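Local coordinates for protein-tyrosine-phosphatase (Shewanella sp., PDB 2Z72), which probably catalyses the hydrolytic removal of phosphate from phosphotyrosine, as a cold-active metallophosphatase of the calcineurin-like family with two zinc ions in its active site, at residues L89-Q93 against K94-S98; L145-G148 against N149-M153; L221-A224 against N225-R229; E269-T272 against I273-H276. One frame throughout, in Å; residues are numbered along the deposited sequence.

In the fold
Contact 2 holds the active-site part of the set. Its Asn149 binds one zinc ion together with Asp114, His207 and His286, while Asp78, His80 and Asp114 bind the other. Contact 3 is its direct neighbour: Gln152 NE2 packs against Tyr228 CE2 at 3.3 Å, and the side chain of Tyr228 lies about 12 Å from a zinc ion. Contact 1 closes helix 83-92 well away from contact 2, with centres 24 Å apart, and lies across the chain's centre from contact 3. Contact 4, on helix 267-277, is the most peripheral; its nearest atoms are about 8 Å from contact 3 and about 14 Å from contact 2.

Contact 1: residues L89-Q93 against K94-S98; sequences LLKKQ and KIIDS
Leu90 O takes the main bond at this helix end. Ile95 N donates to it at 2.9 Å, in the carbonyl plane. Ile96 N adds a weak bond to the same oxygen. Lys94 N donates to Lys91 O at 3.1 Å, and sits above the plane of that carbonyl. In the conformer described, a water bridges the lysine tip and the last turn, donating to Lys91 O and accepting from Lys94 NZ. Gln93 NE2 bonds to the carbonyls of Leu327 and Thr331.

The apolar contacts lie beside these bonds. Leu90 CD2 meets Ile95 CB at 3.9 Å, the two side chains crossing at a slant. Ile96 CG1 stands between its own N and carbonyl carbon (chi1 63°). From there Ile96 CD1 reaches Leu90 CB at 3.9 Å. Ile95 also packs on Leu315 of strand 315-319 and Met109 of strand 108-111. Cut back to an alanine, Ile95 would keep its CB but would probably leave a gap beside Leu90, Leu315 and Met109.

Lys94 has positive phi (65°), and the backbone closes helix 83-92 with a Schellman motif.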
loop_
_atom_site.group_PDB
_atom_site.type_symbol
_atom_site.label_atom_id
_atom_site.label_comp_id
_atom_site.label_asym_id
_atom_site.label_seq_id
_atom_site.Cartn_x
_atom_site.Cartn_y
_atom_site.Cartn_z
ATOM N N LEU A 89 5.835 -13.821 -4.907
ATOM C CA LEU A 89 4.722 -13.624 -5.809
ATOM C C LEU A 89 5.156 -12.793 -7.014
ATOM O O LEU A 89 4.826 -13.111 -8.172
ATOM C CB LEU A 89 3.581 -12.928 -5.039
ATOM C CG LEU A 89 2.426 -12.440 -5.962
ATOM C CD1 LEU A 89 1.770 -13.580 -6.714
ATOM C CD2 LEU A 89 1.411 -11.689 -5.076
ATOM N N LEU A 90 5.874 -11.704 -6.778
ATOM C CA LEU A 90 6.255 -10.821 -7.884
ATOM C C LEU A 90 7.254 -11.479 -8.792
ATOM O O LEU A 90 7.283 -11.258 -9.996
ATOM C CB LEU A 90 6.769 -9.484 -7.340
ATOM C CG LEU A 90 5.744 -8.657 -6.564
ATOM C CD1 LEU A 90 6.405 -7.388 -6.054
ATOM C CD2 LEU A 90 4.480 -8.355 -7.379
ATOM N N LYS A 91 8.154 -12.325 -8.237
ATOM C CA LYS A 91 9.075 -13.070 -9.055
ATOM C C LYS A 91 8.327 -14.071 -9.925
ATOM O O LYS A 91 8.597 -14.210 -11.137
ATOM C CB LYS A 91 10.118 -13.824 -8.204
ATOM C CG LYS A 91 11.214 -12.974 -7.569
ATOM C CD LYS A 91 11.951 -13.752 -6.448
ATOM C CE LYS A 91 12.658 -14.984 -7.044
ATOM N NZ LYS A 91 13.406 -15.764 -5.981
ATOM N N LYS A 92 7.407 -14.835 -9.276
ATOM C CA LYS A 92 6.717 -15.885 -10.038
ATOM C C LYS A 92 5.848 -15.301 -11.130
ATOM O O LYS A 92 5.696 -15.954 -12.175
ATOM C CB LYS A 92 5.865 -16.680 -9.069
ATOM C CG LYS A 92 6.667 -17.607 -8.150
ATOM C CD LYS A 92 7.107 -18.841 -8.855
ATOM C CE LYS A 92 8.000 -19.710 -7.966
ATOM N NZ LYS A 92 8.461 -20.889 -8.710
ATOM N N GLN A 93 5.303 -14.122 -10.911
ATOM C CA GLN A 93 4.413 -13.456 -11.879
ATOM C C GLN A 93 5.214 -12.553 -12.812
ATOM O O GLN A 93 4.634 -11.855 -13.670
ATOM C CB GLN A 93 3.285 -12.731 -11.174
ATOM C CG GLN A 93 2.220 -13.655 -10.635
ATOM C CD GLN A 93 1.463 -14.347 -11.728
ATOM O OE1 GLN A 93 1.277 -13.768 -12.785
ATOM N NE2 GLN A 93 0.983 -15.526 -11.447
ATOM N N LYS A 94 6.559 -12.493 -12.705
ATOM C CA LYS A 94 7.437 -11.783 -13.649
ATOM C C LYS A 94 7.197 -10.282 -13.632
ATOM O O LYS A 94 7.415 -9.568 -14.614
ATOM C CB LYS A 94 7.308 -12.342 -15.071
ATOM C CG LYS A 94 7.603 -13.849 -15.124
ATOM C CD LYS A 94 7.318 -14.395 -16.508
ATOM C CE LYS A 94 7.933 -15.762 -16.772
ATOM N NZ LYS A 94 7.954 -16.727 -15.648
ATOM N N ILE A 95 6.797 -9.782 -12.449
ATOM C CA ILE A 95 6.643 -8.362 -12.232
ATOM C C ILE A 95 8.008 -7.739 -11.958
ATOM O O ILE A 95 8.252 -6.579 -12.295
ATOM C CB ILE A 95 5.623 -8.071 -11.139
ATOM C CG1 ILE A 95 4.307 -8.828 -11.309
ATOM C CG2 ILE A 95 5.369 -6.556 -11.037
ATOM C CD1 ILE A 95 3.613 -8.573 -12.633
ATOM N N ILE A 96 8.904 -8.540 -11.369
ATOM C CA ILE A 96 10.276 -8.161 -11.132
ATOM C C ILE A 96 11.196 -9.190 -11.814
ATOM O O ILE A 96 10.723 -10.296 -12.160
ATOM C CB ILE A 96 10.563 -8.009 -9.627
ATOM C CG1 ILE A 96 10.398 -9.295 -8.820
ATOM C CG2 ILE A 96 9.748 -6.859 -9.085
ATOM C CD1 ILE A 96 10.607 -9.119 -7.355
ATOM N N ASP A 97 12.450 -8.792 -12.000
ATOM C CA ASP A 97 13.446 -9.613 -12.691
ATOM C C ASP A 97 14.209 -10.467 -11.727
ATOM O O ASP A 97 13.917 -10.521 -10.532
ATOM C CB ASP A 97 14.276 -8.741 -13.671
ATOM C CG ASP A 97 15.192 -7.738 -12.953
ATOM O OD1 ASP A 97 15.587 -6.750 -13.647
ATOM O OD2 ASP A 97 15.426 -7.972 -11.738
ATOM N N SER A 98 15.250 -11.127 -12.314
ATOM C CA SER A 98 16.102 -11.990 -11.598
ATOM C C SER A 98 17.006 -11.256 -10.592
ATOM O O SER A 98 17.542 -11.951 -9.727
ATOM C CB SER A 98 17.024 -12.846 -12.469
ATOM O OG SER A 98 17.925 -12.169 -13.323
HETATM O O HOH W 1 9.117 -16.292 -13.025
#

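Contact 2: residues L145-G148 against N149-M153; sequences LLMG and NHEQM. With ZN (zinc ion), chain C.
Glu151 reaches back from the first turn of its helix to the backbone of Gly148. In the Met147 conformer described, Glu151 CB lies 3.7 Å from Met147 SD and equally near Met147 CE, the two side chains crossing at an angle. Glu151 CG is still beside the sulfur, 4.1 Å from Met147 SD. The chain then bends at chi2 (64°), which carries the carboxylate away from the sulfur and back to the glycine. Glu151 OE2 accepts from Gly148 N at 2.7 Å, on its anti side and 17° out of the carboxylate plane. OE2 also accepts from Asp114 N, and OE1 from Phe116 N. The carboxylate thus ties the turn at Gly148 to the loop of the metal ligand Asp114. The amides of Gly148, Asp114 and Phe116 would probably lose their shared acceptor, and the tie between the Asp114 loop and the Gly148 turn would weaken, if an alanine stood in place of Glu151.

Gly148 is the N-cap residue. Its carbonyl oxygen takes the first helical bond, from Gln152 N to Gly148 O at 3.2 Å. Gln152 CG packs on that oxygen, while OE1 bonds to Thr255 OG1.

Asn149 OD1 binds zinc at 2.1 Å, and a water binds the same ion at 2.0 Å. His150 ND1 bonds to Asp117.

The turn joins strand 142-145 to helix 149-156. Leu145 packs on Trp190 and Leu191 of helix 186-192, and Leu146 on Val110 of strand 108-111.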
loop_
_atom_site.group_PDB
_atom_site.type_symbol
_atom_site.label_atom_id
_atom_site.label_comp_id
_atom_site.label_asym_id
_atom_site.label_seq_id
_atom_site.Cartn_x
_atom_site.Cartn_y
_atom_site.Cartn_z
ATOM N N LEU A 145 1.168 3.316 -4.481
ATOM C CA LEU A 145 0.996 2.765 -3.146
ATOM C C LEU A 145 -0.122 3.558 -2.494
ATOM O O LEU A 145 0.041 4.765 -2.277
ATOM C CB LEU A 145 2.243 2.921 -2.310
ATOM C CG LEU A 145 2.111 2.477 -0.848
ATOM C CD1 LEU A 145 1.613 1.036 -0.720
ATOM C CD2 LEU A 145 3.422 2.668 -0.139
ATOM N N LEU A 146 -1.255 2.921 -2.230
ATOM C CA LEU A 146 -2.361 3.593 -1.598
ATOM C C LEU A 146 -2.293 3.384 -0.096
ATOM O O LEU A 146 -1.837 2.342 0.417
ATOM C CB LEU A 146 -3.735 3.123 -2.082
ATOM C CG LEU A 146 -3.897 3.099 -3.590
ATOM C CD1 LEU A 146 -5.322 2.683 -3.945
ATOM C CD2 LEU A 146 -3.551 4.449 -4.217
ATOM N N MET A 147 -2.776 4.372 0.649
ATOM C CA MET A 147 -2.911 4.248 2.104
ATOM C C MET A 147 -4.056 3.349 2.505
ATOM O O MET A 147 -5.188 3.516 2.058
ATOM C CB MET A 147 -3.186 5.602 2.725
ATOM C CG MET A 147 -2.102 6.641 2.551
ATOM S SD MET A 147 -0.669 6.373 3.659
ATOM C CE MET A 147 -1.262 7.052 5.163
ATOM N N GLY A 148 -3.755 2.360 3.339
ATOM C CA GLY A 148 -4.773 1.542 3.952
ATOM C C GLY A 148 -5.070 1.931 5.341
ATOM O O GLY A 148 -4.499 2.899 5.906
ATOM N N ASN A 149 -5.972 1.194 6.015
ATOM C CA ASN A 149 -6.271 1.549 7.388
ATOM C C ASN A 149 -5.062 1.364 8.306
ATOM O O ASN A 149 -4.939 2.183 9.237
ATOM C CB ASN A 149 -7.517 0.810 7.942
ATOM C CG ASN A 149 -7.391 -0.668 8.017
ATOM O OD1 ASN A 149 -6.989 -1.316 7.054
ATOM N ND2 ASN A 149 -7.803 -1.295 9.105
ATOM N N HIS A 150 -4.214 0.382 8.040
ATOM C CA HIS A 150 -3.048 0.258 8.939
ATOM C C HIS A 150 -2.009 1.328 8.722
ATOM O O HIS A 150 -1.342 1.726 9.696
ATOM C CB HIS A 150 -2.459 -1.135 8.847
ATOM C CG HIS A 150 -3.370 -2.133 9.538
ATOM N ND1 HIS A 150 -3.118 -2.581 10.812
ATOM C CD2 HIS A 150 -4.520 -2.682 9.109
ATOM C CE1 HIS A 150 -4.093 -3.387 11.127
ATOM N NE2 HIS A 150 -4.972 -3.505 10.146
ATOM N N GLU A 151 -1.805 1.870 7.523
ATOM C CA GLU A 151 -0.968 3.047 7.375
ATOM C C GLU A 151 -1.493 4.197 8.216
ATOM O O GLU A 151 -0.744 4.904 8.874
ATOM C CB GLU A 151 -0.817 3.473 5.913
ATOM C CG GLU A 151 0.075 2.614 5.055
ATOM C CD GLU A 151 -0.431 1.206 4.870
ATOM O OE1 GLU A 151 0.344 0.259 4.987
ATOM O OE2 GLU A 151 -1.649 1.094 4.564
ATOM N N GLN A 152 -2.829 4.421 8.141
ATOM C CA GLN A 152 -3.420 5.503 8.889
ATOM C C GLN A 152 -3.282 5.296 10.406
ATOM O O GLN A 152 -2.919 6.205 11.161
ATOM C CB GLN A 152 -4.907 5.680 8.532
ATOM C CG GLN A 152 -5.115 6.070 7.072
ATOM C CD GLN A 152 -6.569 6.022 6.635
ATOM O OE1 GLN A 152 -7.378 5.302 7.217
ATOM N NE2 GLN A 152 -6.882 6.810 5.613
ATOM N N MET A 153 -3.521 4.073 10.837
ATOM C CA MET A 153 -3.409 3.751 12.264
ATOM C C MET A 153 -1.989 3.991 12.767
ATOM O O MET A 153 -1.765 4.705 13.734
ATOM C CB MET A 153 -3.831 2.311 12.524
ATOM C CG MET A 153 -5.350 2.274 12.731
ATOM S SD MET A 153 -5.942 0.707 13.367
ATOM C CE MET A 153 -5.803 -0.367 11.956
HETATM ZN ZN ZN C . -7.228 -3.105 6.051
HETATM O O HOH W 2 -6.968 -4.982 6.559
#

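Contact 3: residues L221-A224 against N225-R229; sequences LDKA and NALYR
Ala224 and Tyr228 meet one helical turn apart. Tyr228 N donates to Ala224 O at 2.9 Å. The ring lies beside the same carbonyl and meets it obliquely: Tyr228 CD1 lies 3.1 Å from Ala224 O, and Tyr228 CE1 lies 4.3 Å from Ala224 CB. Three further i to i+4 bonds of alpha helix 221-231 run alongside, Asn225 N to Leu221 O, Ala226 N to Asp222 O and Leu227 N to Lys223 O. The first is nearly straight at its hydrogen (168°).

Lys223 and Leu227 lie side by side and point the same way. In the lysine conformer described, Lys223 CG is 4.1 Å from Leu227 CD1. Asn225 leans toward the previous turn, since its CG sits beside its own N (chi1 -75°). One face of the Arg229 guanidinium lies over Asn225 O.

Outside the helix, Asn225 OD1 accepts from Thr196 N and its ND2 donates to Ile197 O and Asp65 OD1, while Arg229 NH1 bonds to Asn195 OD1. Tyr228 OH bonds to Leu248 O, which fixes the far end of the ring. Ala224 and Leu227 pack on helix 243-249, Leu221 and Ala224 on Trp214 of helix 212-216, and Leu221 on strand 197-200.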
loop_
_atom_site.group_PDB
_atom_site.type_symbol
_atom_site.label_atom_id
_atom_site.label_comp_id
_atom_site.label_asym_id
_atom_site.label_seq_id
_atom_site.Cartn_x
_atom_site.Cartn_y
_atom_site.Cartn_z
ATOM N N LEU A 221 -12.559 12.449 -5.625
ATOM C CA LEU A 221 -11.244 11.848 -5.390
ATOM C C LEU A 221 -10.263 12.906 -4.884
ATOM O O LEU A 221 -9.556 12.688 -3.898
ATOM C CB LEU A 221 -10.732 11.143 -6.607
ATOM C CG LEU A 221 -10.909 9.605 -6.651
ATOM C CD1 LEU A 221 -12.321 9.195 -6.424
ATOM C CD2 LEU A 221 -10.289 9.056 -7.921
ATOM N N ASP A 222 -10.183 14.077 -5.552
ATOM C CA ASP A 222 -9.155 15.018 -5.177
ATOM C C ASP A 222 -9.385 15.564 -3.778
ATOM O O ASP A 222 -8.447 15.728 -3.011
ATOM C CB ASP A 222 -9.031 16.161 -6.179
ATOM C CG ASP A 222 -7.874 17.067 -5.836
ATOM O OD1 ASP A 222 -8.131 18.181 -5.457
ATOM O OD2 ASP A 222 -6.680 16.692 -5.845
ATOM N N LYS A 223 -10.636 15.851 -3.470
ATOM C CA LYS A 223 -10.953 16.414 -2.164
ATOM C C LYS A 223 -10.598 15.415 -1.063
ATOM O O LYS A 223 -9.970 15.775 -0.040
ATOM C CB LYS A 223 -12.403 16.860 -2.050
ATOM C CG LYS A 223 -12.708 17.465 -0.695
ATOM C CD LYS A 223 -14.105 18.075 -0.671
ATOM C CE LYS A 223 -14.405 18.778 0.636
ATOM N NZ LYS A 223 -15.776 19.249 0.858
ATOM N N ALA A 224 -10.991 14.161 -1.259
ATOM C CA ALA A 224 -10.696 13.133 -0.241
ATOM C C ALA A 224 -9.217 12.890 -0.110
ATOM O O ALA A 224 -8.684 12.859 0.999
ATOM C CB ALA A 224 -11.443 11.877 -0.635
ATOM N N ASN A 225 -8.510 12.719 -1.222
ATOM C CA ASN A 225 -7.080 12.420 -1.165
ATOM C C ASN A 225 -6.316 13.558 -0.495
ATOM O O ASN A 225 -5.361 13.296 0.255
ATOM C CB ASN A 225 -6.517 12.121 -2.555
ATOM C CG ASN A 225 -6.914 10.774 -3.045
ATOM O OD1 ASN A 225 -6.932 9.778 -2.275
ATOM N ND2 ASN A 225 -7.280 10.627 -4.312
ATOM N N ALA A 226 -6.689 14.805 -0.743
ATOM C CA ALA A 226 -6.049 15.912 -0.099
ATOM C C ALA A 226 -6.350 15.956 1.392
ATOM O O ALA A 226 -5.455 16.248 2.219
ATOM C CB ALA A 226 -6.513 17.232 -0.779
ATOM N N LEU A 227 -7.599 15.700 1.778
ATOM C CA LEU A 227 -7.904 15.668 3.227
ATOM C C LEU A 227 -7.177 14.545 3.933
ATOM O O LEU A 227 -6.746 14.747 5.098
ATOM C CB LEU A 227 -9.419 15.518 3.389
ATOM C CG LEU A 227 -10.245 16.769 3.144
ATOM C CD1 LEU A 227 -11.727 16.429 3.162
ATOM C CD2 LEU A 227 -9.949 17.812 4.213
ATOM N N TYR A 228 -7.027 13.406 3.273
ATOM C CA TYR A 228 -6.284 12.308 3.893
ATOM C C TYR A 228 -4.823 12.726 4.126
ATOM O O TYR A 228 -4.279 12.462 5.206
ATOM C CB TYR A 228 -6.340 11.101 3.014
ATOM C CG TYR A 228 -7.596 10.261 3.092
ATOM C CD1 TYR A 228 -8.381 9.923 1.998
ATOM C CD2 TYR A 228 -7.992 9.716 4.319
ATOM C CE1 TYR A 228 -9.480 9.178 2.084
ATOM C CE2 TYR A 228 -9.099 8.903 4.419
ATOM C CZ TYR A 228 -9.848 8.624 3.296
ATOM O OH TYR A 228 -10.955 7.791 3.341
ATOM N N ARG A 229 -4.187 13.369 3.160
ATOM C CA ARG A 229 -2.818 13.776 3.358
ATOM C C ARG A 229 -2.715 14.817 4.466
ATOM O O ARG A 229 -1.753 14.817 5.244
ATOM C CB ARG A 229 -2.234 14.333 2.052
ATOM C CG ARG A 229 -1.808 13.259 1.064
ATOM C CD ARG A 229 -1.106 13.802 -0.143
ATOM N NE ARG A 229 -2.032 14.439 -1.104
ATOM C CZ ARG A 229 -2.681 13.778 -2.037
ATOM N NH1 ARG A 229 -2.542 12.506 -2.206
ATOM N NH2 ARG A 229 -3.488 14.436 -2.867
#

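Contact 4: residues E269-T272 against I273-H276; sequences ELDT and ILQH
Leu270 O is met by two amides. Leu274 N donates to it at 2.9 Å, nearly straight at its hydrogen (170°). Ile273 N, also 2.9 Å from Leu270 O, makes only a weak bond because its angle is poor (118°). The main bond of Ile273 N goes to Glu269 O at 3.3 Å, so this N-H is shared between two carbonyls. The two segments form about two turns of alpha helix 267-277. Gln275 N to Asp271 O and His276 N to Thr272 O continue the pattern.

The buried side of the helix is apolar. Leu274 CD1 meets Leu270 CG at 4.3 Å. Ile273 and Leu274 pack on Ile282, which lays the helix against strand 281-284, while Leu270 touches Phe265 and Phe296 and both leucines touch Lys299.

Polar ends reach to other parts of the chain. Asp271 OD1 forms a salt bridge with Lys299 NZ, and Glu269 OE2 bonds to Ser212 OG. The carboxylate of Asp271 also packs across Leu274, with Asp271 OD1 3.9 Å from Leu274 CD1.

Gln275 lies along the exposed side. Its CG is beside its own N (chi1 -79°), which keeps the chain over the previous turn. Gln275 CB and CG each lie 3.3 Å from Asp271 O, and the amide carbon Gln275 CD is 3.4 Å from that same oxygen.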
loop_
_atom_site.group_PDB
_atom_site.type_symbol
_atom_site.label_atom_id
_atom_site.label_comp_id
_atom_site.label_asym_id
_atom_site.label_seq_id
_atom_site.Cartn_x
_atom_site.Cartn_y
_atom_site.Cartn_z
ATOM N N GLU A 269 -27.133 -1.943 -5.696
ATOM C CA GLU A 269 -26.535 -0.910 -4.866
ATOM C C GLU A 269 -25.120 -0.689 -5.411
ATOM O O GLU A 269 -24.720 0.459 -5.630
ATOM C CB GLU A 269 -26.428 -1.246 -3.372
ATOM C CG GLU A 269 -26.090 -0.109 -2.450
ATOM C CD GLU A 269 -25.850 0.095 -1.007
ATOM O OE1 GLU A 269 -26.271 -0.806 -0.241
ATOM O OE2 GLU A 269 -25.235 1.182 -0.662
ATOM N N LEU A 270 -24.434 -1.797 -5.706
ATOM C CA LEU A 270 -23.115 -1.638 -6.340
ATOM C C LEU A 270 -23.190 -0.879 -7.661
ATOM O O LEU A 270 -22.338 -0.008 -7.916
ATOM C CB LEU A 270 -22.499 -3.028 -6.522
ATOM C CG LEU A 270 -21.109 -3.076 -7.082
ATOM C CD1 LEU A 270 -20.101 -2.366 -6.162
ATOM C CD2 LEU A 270 -20.710 -4.526 -7.231
ATOM N N ASP A 271 -24.199 -1.195 -8.456
ATOM C CA ASP A 271 -24.342 -0.523 -9.730
ATOM C C ASP A 271 -24.450 0.968 -9.548
ATOM O O ASP A 271 -23.914 1.722 -10.360
ATOM C CB ASP A 271 -25.577 -1.030 -10.500
ATOM C CG ASP A 271 -25.391 -2.435 -11.007
ATOM O OD1 ASP A 271 -24.239 -2.857 -11.232
ATOM O OD2 ASP A 271 -26.465 -3.065 -11.252
ATOM N N THR A 272 -25.104 1.380 -8.485
ATOM C CA THR A 272 -25.208 2.845 -8.303
ATOM C C THR A 272 -23.846 3.453 -7.980
ATOM O O THR A 272 -23.581 4.592 -8.408
ATOM C CB THR A 272 -26.198 3.166 -7.175
ATOM O OG1 THR A 272 -27.501 2.705 -7.503
ATOM C CG2 THR A 272 -26.336 4.661 -6.985
ATOM N N ILE A 273 -23.008 2.731 -7.298
ATOM C CA ILE A 273 -21.656 3.255 -7.040
ATOM C C ILE A 273 -20.796 3.241 -8.271
ATOM O O ILE A 273 -20.098 4.204 -8.598
ATOM C CB ILE A 273 -21.080 2.473 -5.841
ATOM C CG1 ILE A 273 -21.932 2.752 -4.598
ATOM C CG2 ILE A 273 -19.598 2.763 -5.724
ATOM C CD1 ILE A 273 -21.834 1.707 -3.507
ATOM N N LEU A 274 -20.824 2.138 -9.043
ATOM C CA LEU A 274 -20.095 2.075 -10.275
ATOM C C LEU A 274 -20.476 3.263 -11.196
ATOM O O LEU A 274 -19.659 3.910 -11.801
ATOM C CB LEU A 274 -20.392 0.788 -11.041
ATOM C CG LEU A 274 -19.954 -0.527 -10.392
ATOM C CD1 LEU A 274 -20.499 -1.751 -11.150
ATOM C CD2 LEU A 274 -18.434 -0.530 -10.285
ATOM N N GLN A 275 -21.790 3.499 -11.320
ATOM C CA GLN A 275 -22.289 4.584 -12.155
ATOM C C GLN A 275 -21.812 5.937 -11.656
ATOM O O GLN A 275 -21.453 6.841 -12.422
ATOM C CB GLN A 275 -23.853 4.515 -12.200
ATOM C CG GLN A 275 -24.316 3.436 -13.176
ATOM C CD GLN A 275 -25.741 2.983 -12.947
ATOM O OE1 GLN A 275 -26.161 1.867 -13.371
ATOM N NE2 GLN A 275 -26.492 3.880 -12.290
ATOM N N HIS A 276 -21.769 6.103 -10.333
ATOM C CA HIS A 276 -21.379 7.391 -9.794
ATOM C C HIS A 276 -19.966 7.780 -10.232
ATOM O O HIS A 276 -19.707 8.941 -10.460
ATOM C CB HIS A 276 -21.404 7.293 -8.234
ATOM C CG HIS A 276 -21.114 8.597 -7.576
ATOM N ND1 HIS A 276 -19.973 9.097 -6.982
ATOM C CD2 HIS A 276 -21.983 9.613 -7.539
ATOM C CE1 HIS A 276 -20.143 10.332 -6.569
ATOM N NE2 HIS A 276 -21.375 10.642 -6.893
#